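Glucosamine--fructose-6-phosphate aminotransferase [isomerizing] (Francisella tularensis subsp. tularensis, PDB 3TBF) probably makes glucosamine 6-phosphate from fructose 6-phosphate with glutamine as the nitrogen donor, its C-terminal part being the sugar-phosphate isomerase portion of the enzyme. Local coordinates at residues 186-190 / 191-195; 134-138 / 139-143; 97-100 / 101-105; 32-36 / 37-41. All blocks are in the same frame, centred on the assembly; numbering follows the deposited sequence.

Contact 1 (186-190 / 191-195)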
# COMPACT_ATOMS: atom_id res chain seq x y z
N ASN A 186 12.45 -13.79 24.11
CA ASN A 186 12.31 -13.08 25.38
C ASN A 186 11.74 -11.68 25.26
O ASN A 186 11.97 -10.87 26.11
CB ASN A 186 13.66 -13.06 26.10
CG ASN A 186 14.20 -14.48 26.35
OD1 ASN A 186 15.27 -14.86 25.86
ND2 ASN A 186 13.40 -15.29 27.06
N SER A 187 10.96 -11.43 24.22
CA SER A 187 10.36 -10.10 24.02
C SER A 187 9.21 -9.88 24.99
O SER A 187 8.83 -8.73 25.22
CB SER A 187 9.86 -9.95 22.57
OG SER A 187 10.78 -10.53 21.65
N LEU A 188 8.65 -10.96 25.54
CA LEU A 188 7.53 -10.88 26.48
C LEU A 188 7.72 -11.77 27.72
O LEU A 188 8.36 -12.83 27.65
CB LEU A 188 6.21 -11.29 25.80
CG LEU A 188 5.67 -10.37 24.69
CD1 LEU A 188 4.37 -10.98 24.07
CD2 LEU A 188 5.43 -8.96 25.16
N THR A 189 7.17 -11.37 28.87
CA THR A 189 7.24 -12.22 30.08
C THR A 189 6.25 -13.38 29.97
O THR A 189 5.29 -13.30 29.24
CB THR A 189 6.89 -11.47 31.37
OG1 THR A 189 5.48 -11.23 31.43
CG2 THR A 189 7.66 -10.19 31.47
N ASP A 190 6.48 -14.44 30.72
CA ASP A 190 5.65 -15.62 30.60
C ASP A 190 4.20 -15.23 30.96
O ASP A 190 3.25 -15.73 30.43
CB ASP A 190 6.20 -16.77 31.46
CG ASP A 190 7.50 -17.41 30.87
OD1 ASP A 190 7.86 -17.18 29.69
OD2 ASP A 190 8.18 -18.17 31.60
N GLN A 191 4.07 -14.23 31.81
CA GLN A 191 2.76 -13.77 32.23
C GLN A 191 2.03 -12.94 31.17
O GLN A 191 0.80 -13.02 31.03
CB GLN A 191 2.95 -12.99 33.51
CG GLN A 191 1.71 -12.64 34.26
CD GLN A 191 2.03 -12.08 35.70
OE1 GLN A 191 1.61 -10.96 36.08
NE2 GLN A 191 2.80 -12.87 36.50
N GLN A 192 2.77 -12.14 30.41
CA GLN A 192 2.19 -11.52 29.23
C GLN A 192 1.78 -12.56 28.16
O GLN A 192 0.69 -12.50 27.61
CB GLN A 192 3.18 -10.55 28.62
CG GLN A 192 3.46 -9.37 29.46
CD GLN A 192 4.62 -8.57 28.91
OE1 GLN A 192 5.71 -9.11 28.66
NE2 GLN A 192 4.38 -7.32 28.68
N ILE A 193 2.67 -13.50 27.86
CA ILE A 193 2.36 -14.55 26.93
C ILE A 193 1.02 -15.17 27.34
O ILE A 193 0.11 -15.32 26.54
CB ILE A 193 3.45 -15.61 26.93
CG1 ILE A 193 4.77 -14.98 26.47
CG2 ILE A 193 3.07 -16.83 26.05
CD1 ILE A 193 4.81 -14.72 25.10
N ALA A 194 0.88 -15.47 28.63
CA ALA A 194 -0.33 -16.12 29.13
C ALA A 194 -1.57 -15.23 28.97
O ALA A 194 -2.63 -15.71 28.64
CB ALA A 194 -0.14 -16.50 30.55
N LYS A 195 -1.43 -13.93 29.18
CA LYS A 195 -2.54 -12.99 29.08
C LYS A 195 -3.01 -12.86 27.62
O LYS A 195 -4.21 -12.86 27.32
CB LYS A 195 -2.08 -11.65 29.64
CG LYS A 195 -2.91 -10.46 29.30
CD LYS A 195 -2.38 -9.28 30.07
CE LYS A 195 -2.30 -8.00 29.24
NZ LYS A 195 -3.68 -7.60 28.78
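T189 and Q192 trade hydrogen bonds in both directions and so form a capping box at the start of helix 190-201. T189 is the N-cap: its OG1 accepts from the backbone N of Q192 at 3.0 Å, satisfying one of the amides that the first turn leaves without a helical acceptor. In return, Q192 OE1 takes the amide of T189 at 2.7 Å, a nearly straight bond (167° at the hydrogen) that arrives in the carbonyl plane. The T189 hydroxyl can serve Q192 N because chi1 of 73° sets OG1 between the backbone N and the carbonyl carbon. Q192 CG lies beside its own backbone N (chi1 -67°), and from there the extended chain crosses T189 at about a right angle to bring the amide oxygen back to the cap. Behind the box the regular helix bonds begin, I193 N to T189 O and A194 N to D190 O, both 3.0 Å. Just before the cap, L188 CB rests on I193 CD1 at 3.8 Å, and both side chains also touch helix 165-184. That helix ends in a Schellman motif with N186 at C-prime, and S187 OG is bonded to A80 O. With T189 N and Q192 N each given a side-chain oxygen, the box fixes where the new helix starts, while the leucine–isoleucine contact lies on the side of the new helix that faces helix 165-184.

Contact 2 (134-138 / 139-143)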
# COMPACT_ATOMS: atom_id res chain seq x y z
N CYS A 134 5.50 -21.49 5.75
CA CYS A 134 4.24 -21.26 5.10
C CYS A 134 3.11 -21.22 6.08
O CYS A 134 2.99 -22.10 6.92
CB CYS A 134 3.92 -22.39 4.12
SG CYS A 134 2.38 -21.95 3.26
N ILE A 135 2.26 -20.21 5.98
CA ILE A 135 0.96 -20.25 6.68
C ILE A 135 -0.08 -20.69 5.66
O ILE A 135 -0.49 -19.90 4.82
CB ILE A 135 0.57 -18.90 7.21
CG1 ILE A 135 1.69 -18.38 8.08
CG2 ILE A 135 -0.78 -18.93 7.93
CD1 ILE A 135 1.29 -18.00 9.31
N CYS A 136 -0.48 -21.96 5.72
CA CYS A 136 -1.29 -22.52 4.61
C CYS A 136 -2.44 -23.33 5.15
O CYS A 136 -2.41 -23.72 6.29
CB CYS A 136 -0.43 -23.34 3.61
SG CYS A 136 -1.36 -24.22 2.18
N ASN A 137 -3.46 -23.53 4.33
CA ASN A 137 -4.66 -24.28 4.69
C ASN A 137 -4.75 -25.72 4.12
O ASN A 137 -5.51 -26.54 4.62
CB ASN A 137 -5.93 -23.53 4.30
CG ASN A 137 -7.15 -24.04 5.06
OD1 ASN A 137 -7.11 -24.11 6.28
ND2 ASN A 137 -8.21 -24.37 4.35
N VAL A 138 -4.00 -25.99 3.07
CA VAL A 138 -4.04 -27.28 2.37
C VAL A 138 -2.72 -27.98 2.59
O VAL A 138 -1.72 -27.61 1.98
CB VAL A 138 -4.25 -27.08 0.87
CG1 VAL A 138 -4.09 -28.47 0.10
CG2 VAL A 138 -5.60 -26.40 0.62
N PRO A 139 -2.71 -29.01 3.45
CA PRO A 139 -1.46 -29.75 3.64
C PRO A 139 -1.18 -30.55 2.38
O PRO A 139 -2.11 -31.01 1.68
CB PRO A 139 -1.75 -30.68 4.83
CG PRO A 139 -3.24 -30.87 4.83
CD PRO A 139 -3.84 -29.61 4.18
N ASN A 140 0.08 -30.72 2.09
CA ASN A 140 0.41 -31.35 0.83
C ASN A 140 0.08 -30.44 -0.37
O ASN A 140 -0.63 -30.79 -1.30
CB ASN A 140 -0.25 -32.72 0.66
CG ASN A 140 0.30 -33.46 -0.54
OD1 ASN A 140 1.52 -33.44 -0.76
ND2 ASN A 140 -0.58 -34.04 -1.38
N SER A 141 0.61 -29.23 -0.30
CA SER A 141 0.49 -28.27 -1.38
C SER A 141 1.93 -27.89 -1.67
O SER A 141 2.79 -28.18 -0.89
CB SER A 141 -0.34 -27.07 -0.93
OG SER A 141 0.20 -26.51 0.25
N SER A 142 2.19 -27.30 -2.82
CA SER A 142 3.54 -26.96 -3.21
C SER A 142 4.19 -26.07 -2.15
O SER A 142 5.33 -26.31 -1.77
CB SER A 142 3.53 -26.23 -4.53
OG SER A 142 2.85 -26.97 -5.51
N LEU A 143 3.45 -25.07 -1.67
CA LEU A 143 3.98 -24.18 -0.65
C LEU A 143 4.37 -24.89 0.65
O LEU A 143 5.41 -24.58 1.22
CB LEU A 143 2.98 -23.08 -0.34
CG LEU A 143 3.02 -21.85 -1.26
CD1 LEU A 143 1.90 -20.91 -0.79
CD2 LEU A 143 4.37 -21.13 -1.30
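S141 OG donates to V138 O at 2.8 Å and closes the turn that leads from strand 129-136 into helix 142-146. The bond runs nearly along the C=O axis (169° at the oxygen), and chi1 of 55° swings the hydroxyl back over the turn to meet it. The same OG lies 3.4 Å from C136 SG, a sulfur that in turn accepts the backbone N of V138 at 3.3 Å. Carbonyl, hydroxyl and thiol thus follow one another across the inside of the turn, with S141 also standing at the N-cap position of the helix. Deeper in, C134 SG meets L143 CB at 3.8 Å; both cysteines hold their sulfur trans to the backbone N (C134 chi1 -176°), which carries it out from the strand toward the following segment. This inner part is close-packed and buried. The outer part is looser: the side chains of P139 and N140 face solvent, V138 is partly covered, and its CG1 comes no nearer to S141 CB than 4.1 Å. N140, with positive phi, makes the bend, and its OD1 has a weak bond to R145 NH1. N137 turns the other way, its OD1 bonded to T153 and A155 and its ND2 to G156 O. The turn is the strand-to-helix step of the beta-alpha-beta unit formed by strand 129-136, helix 142-146 and strand 149-152 in the SIS domain: C134 and C136 pair with strand 149-152 and I135 with strand 103-109, while L143 packs against helix 115-124.

Contact 3 (97-100 / 101-105)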
# COMPACT_ATOMS: atom_id res chain seq x y z
N ASN A 97 15.59 -7.29 -5.32
CA ASN A 97 15.59 -6.92 -3.91
C ASN A 97 16.80 -7.42 -3.13
O ASN A 97 17.55 -8.29 -3.58
CB ASN A 97 14.34 -7.45 -3.22
CG ASN A 97 14.31 -8.96 -3.16
OD1 ASN A 97 14.56 -9.64 -4.15
ND2 ASN A 97 14.00 -9.49 -1.98
N VAL A 98 16.96 -6.82 -1.95
CA VAL A 98 18.03 -7.11 -1.03
C VAL A 98 17.43 -7.79 0.19
O VAL A 98 16.39 -7.39 0.72
CB VAL A 98 18.71 -5.82 -0.54
CG1 VAL A 98 19.78 -6.15 0.54
CG2 VAL A 98 19.35 -5.05 -1.65
N VAL A 99 18.12 -8.79 0.68
CA VAL A 99 17.63 -9.61 1.75
C VAL A 99 18.48 -9.39 2.98
O VAL A 99 19.64 -9.76 2.99
CB VAL A 99 17.71 -11.07 1.35
CG1 VAL A 99 17.28 -11.97 2.54
CG2 VAL A 99 16.86 -11.30 0.13
N VAL A 100 17.91 -8.78 4.00
CA VAL A 100 18.60 -8.61 5.29
C VAL A 100 19.19 -9.95 5.82
O VAL A 100 18.58 -11.02 5.67
CB VAL A 100 17.57 -8.06 6.34
CG1 VAL A 100 18.17 -8.00 7.70
CG2 VAL A 100 17.01 -6.63 5.89
N ASP A 101 20.37 -9.92 6.44
CA ASP A 101 20.86 -11.14 7.11
C ASP A 101 19.83 -11.62 8.16
O ASP A 101 19.22 -10.82 8.86
CB ASP A 101 22.21 -10.93 7.82
CG ASP A 101 23.45 -11.30 6.94
OD1 ASP A 101 23.35 -12.06 5.93
OD2 ASP A 101 24.56 -10.82 7.29
N GLY A 102 19.67 -12.93 8.26
CA GLY A 102 18.77 -13.50 9.26
C GLY A 102 17.29 -13.33 8.95
O GLY A 102 16.45 -13.34 9.86
N SER A 103 16.98 -13.20 7.67
CA SER A 103 15.63 -12.99 7.21
C SER A 103 14.88 -14.30 7.07
O SER A 103 15.39 -15.22 6.44
CB SER A 103 15.65 -12.31 5.85
OG SER A 103 15.29 -10.97 6.01
N LEU A 104 13.67 -14.35 7.62
CA LEU A 104 12.81 -15.51 7.46
C LEU A 104 11.79 -15.17 6.40
O LEU A 104 11.18 -14.11 6.46
CB LEU A 104 12.10 -15.82 8.78
CG LEU A 104 11.13 -16.99 8.79
CD1 LEU A 104 11.94 -18.29 8.62
CD2 LEU A 104 10.27 -16.97 10.05
N PHE A 105 11.66 -16.03 5.41
CA PHE A 105 10.69 -15.88 4.35
C PHE A 105 9.39 -16.55 4.78
O PHE A 105 9.33 -17.74 5.04
CB PHE A 105 11.24 -16.50 3.05
CG PHE A 105 10.33 -16.32 1.87
CD1 PHE A 105 9.25 -17.16 1.66
CD2 PHE A 105 10.53 -15.29 0.99
CE1 PHE A 105 8.39 -16.98 0.57
CE2 PHE A 105 9.69 -15.12 -0.12
CZ PHE A 105 8.60 -15.95 -0.30
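A tight turn at the surface, V100 to S103, brings the chain from the loop after helix 89-92 into strand 103-109, and the contact is the packing of valines on the serine that opens the strand. V99 CG1 touches S103 CB at 3.7 Å; with this methyl trans to the backbone N (chi1 176°), it extends toward the start of the strand. V100 meets the same serine with both backbone and side chain: V100 O stands 3.2 Å from S103 CB, and V100 CB is 3.7 Å from S103 OG. The turn is of type II, with D101 and G102 at its corners and glycine in the position where phi is positive (74°). Its closing bond, S103 N to V100 O, is weak at 3.4 Å and strongly bent (121° at the hydrogen). Much of the hold comes from neighbours in the SIS domain: G102 bonds through its backbone to K55 and H56, S103 to V130, and D101 OD1 accepts from N128 ND2. S103 is buried, and its hydroxyl has a weak bond to H56 ND1, whereas D101 projects to the exposed side. On the loop side the second subunit packs against V98 and V100, P83 of that chain on V100 and E77 of that chain accepting the backbone N of V98, whereas V99 touches Y129 of its own chain.

Contact 4 (32-36 / 37-41)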
# COMPACT_ATOMS: atom_id res chain seq x y z
N SER A 32 -2.25 -25.64 18.19
CA SER A 32 -0.94 -25.19 18.62
C SER A 32 -0.75 -25.23 20.13
O SER A 32 0.30 -24.88 20.64
CB SER A 32 -0.71 -23.79 18.10
OG SER A 32 -1.56 -22.87 18.77
N LEU A 33 -1.78 -25.67 20.84
CA LEU A 33 -1.77 -25.71 22.30
C LEU A 33 -1.23 -27.05 22.83
O LEU A 33 -1.24 -28.07 22.13
CB LEU A 33 -3.18 -25.49 22.86
CG LEU A 33 -3.84 -24.11 22.75
CD1 LEU A 33 -5.12 -24.03 23.66
CD2 LEU A 33 -2.89 -22.95 23.07
N ALA A 34 -0.76 -27.00 24.07
CA ALA A 34 -0.44 -28.18 24.85
C ALA A 34 -0.72 -27.79 26.28
O ALA A 34 -0.01 -26.94 26.85
CB ALA A 34 1.02 -28.56 24.68
N ASP A 35 -1.77 -28.38 26.84
CA ASP A 35 -2.25 -28.05 28.19
C ASP A 35 -2.77 -26.60 28.27
O ASP A 35 -2.62 -25.93 29.29
CB ASP A 35 -1.15 -28.26 29.27
CG ASP A 35 -0.66 -29.73 29.35
OD1 ASP A 35 -1.49 -30.68 29.39
OD2 ASP A 35 0.59 -29.92 29.40
N GLY A 36 -3.35 -26.13 27.16
CA GLY A 36 -3.86 -24.76 27.07
C GLY A 36 -2.82 -23.65 26.95
O GLY A 36 -3.18 -22.51 27.06
N GLU A 37 -1.55 -24.01 26.75
CA GLU A 37 -0.47 -23.04 26.55
C GLU A 37 0.07 -23.14 25.14
O GLU A 37 0.16 -24.23 24.58
CB GLU A 37 0.69 -23.29 27.51
CG GLU A 37 0.32 -23.14 28.99
CD GLU A 37 1.53 -23.38 29.90
OE1 GLU A 37 2.50 -24.05 29.47
OE2 GLU A 37 1.51 -22.89 31.06
N ILE A 38 0.43 -22.01 24.57
CA ILE A 38 1.06 -22.04 23.27
C ILE A 38 2.38 -22.75 23.40
O ILE A 38 3.15 -22.45 24.31
CB ILE A 38 1.24 -20.66 22.64
CG1 ILE A 38 -0.12 -20.15 22.17
CG2 ILE A 38 2.10 -20.77 21.43
CD1 ILE A 38 -0.15 -18.73 21.81
N SER A 39 2.58 -23.72 22.52
CA SER A 39 3.70 -24.62 22.63
C SER A 39 4.55 -24.68 21.36
O SER A 39 4.05 -24.85 20.25
CB SER A 39 3.22 -26.03 22.98
OG SER A 39 4.31 -26.94 23.09
N LEU A 40 5.85 -24.59 21.57
CA LEU A 40 6.82 -24.73 20.49
C LEU A 40 6.87 -26.19 20.00
O LEU A 40 7.12 -26.43 18.83
CB LEU A 40 8.19 -24.25 20.98
CG LEU A 40 9.17 -23.85 19.89
CD1 LEU A 40 8.56 -22.72 19.07
CD2 LEU A 40 10.54 -23.46 20.50
N ASP A 41 6.60 -27.14 20.91
CA ASP A 41 6.55 -28.60 20.60
C ASP A 41 5.47 -28.99 19.60
O ASP A 41 5.55 -30.06 19.02
CB ASP A 41 6.31 -29.43 21.86
CG ASP A 41 7.44 -29.28 22.88
OD1 ASP A 41 8.58 -28.92 22.47
OD2 ASP A 41 7.18 -29.52 24.10
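A beta hairpin with a two-residue loop, strands 33-34 and 37-38 joined by a type I' turn from A34 to E37, makes this contact. L33 faces I38 as an antiparallel non-hydrogen-bonded pair and A34 faces E37 as the hydrogen-bonded one. In the latter, A34 N donates to E37 O at 3.0 Å, in the carbonyl plane, whereas the return bond from E37 N to A34 O is weak at 3.3 Å. Positive phi at both corners, D35 (65°) and G36 (73°), gives the turn its I' form. Beyond the pairs, S39 N reaches S32 O at 3.2 Å, so the backbone remains tied past the end of the short strands. E37 O has a second neighbour, the CA of L33, at 3.3 Å in a C-H to oxygen contact. Two small apolar meetings go with these bonds. L33 CD2 bends over the opposite strand to touch I38 CG1 at 4.0 Å, although the two side chains leave the strands in diverging directions; A34 CB sits against S39 CB at 3.8 Å. S39 OG, trans to its backbone N (chi1 180°), makes a weak bond to D41 N, and S32 OG is bonded to I29 O. Helices 165-184 and 190-201 receive the hairpin, I38 packing on V180 and T197, and G36 O bonding to K201 NZ. The chemistry is therefore mainly that of backbone: few side-chain atoms meet, and main-chain amides and carbonyls supply the hydrogen bonds between the two arms.

Overall arrangement
From the N terminus the four contacts follow one another in series, each local: contacts 4, 3 and 2 close turns and contact 1 caps a helix; none nests in or crosses another. Contact 4 comes first, a hairpin between helices 21-30 and 47-52. Contact 3 then leads into strand 103-109, and contact 2 leaves the adjacent strand 129-136 of the same parallel sheet; their nearest atoms are about 5 Å apart. Contact 1 follows, between helices 165-184 and 190-201. Although far apart in sequence, contacts 4 and 1 lie on the same side of the chain's centre, about 5 Å apart at their nearest atoms, and both pack on helix 165-184. Contact 3 alone meets the second subunit.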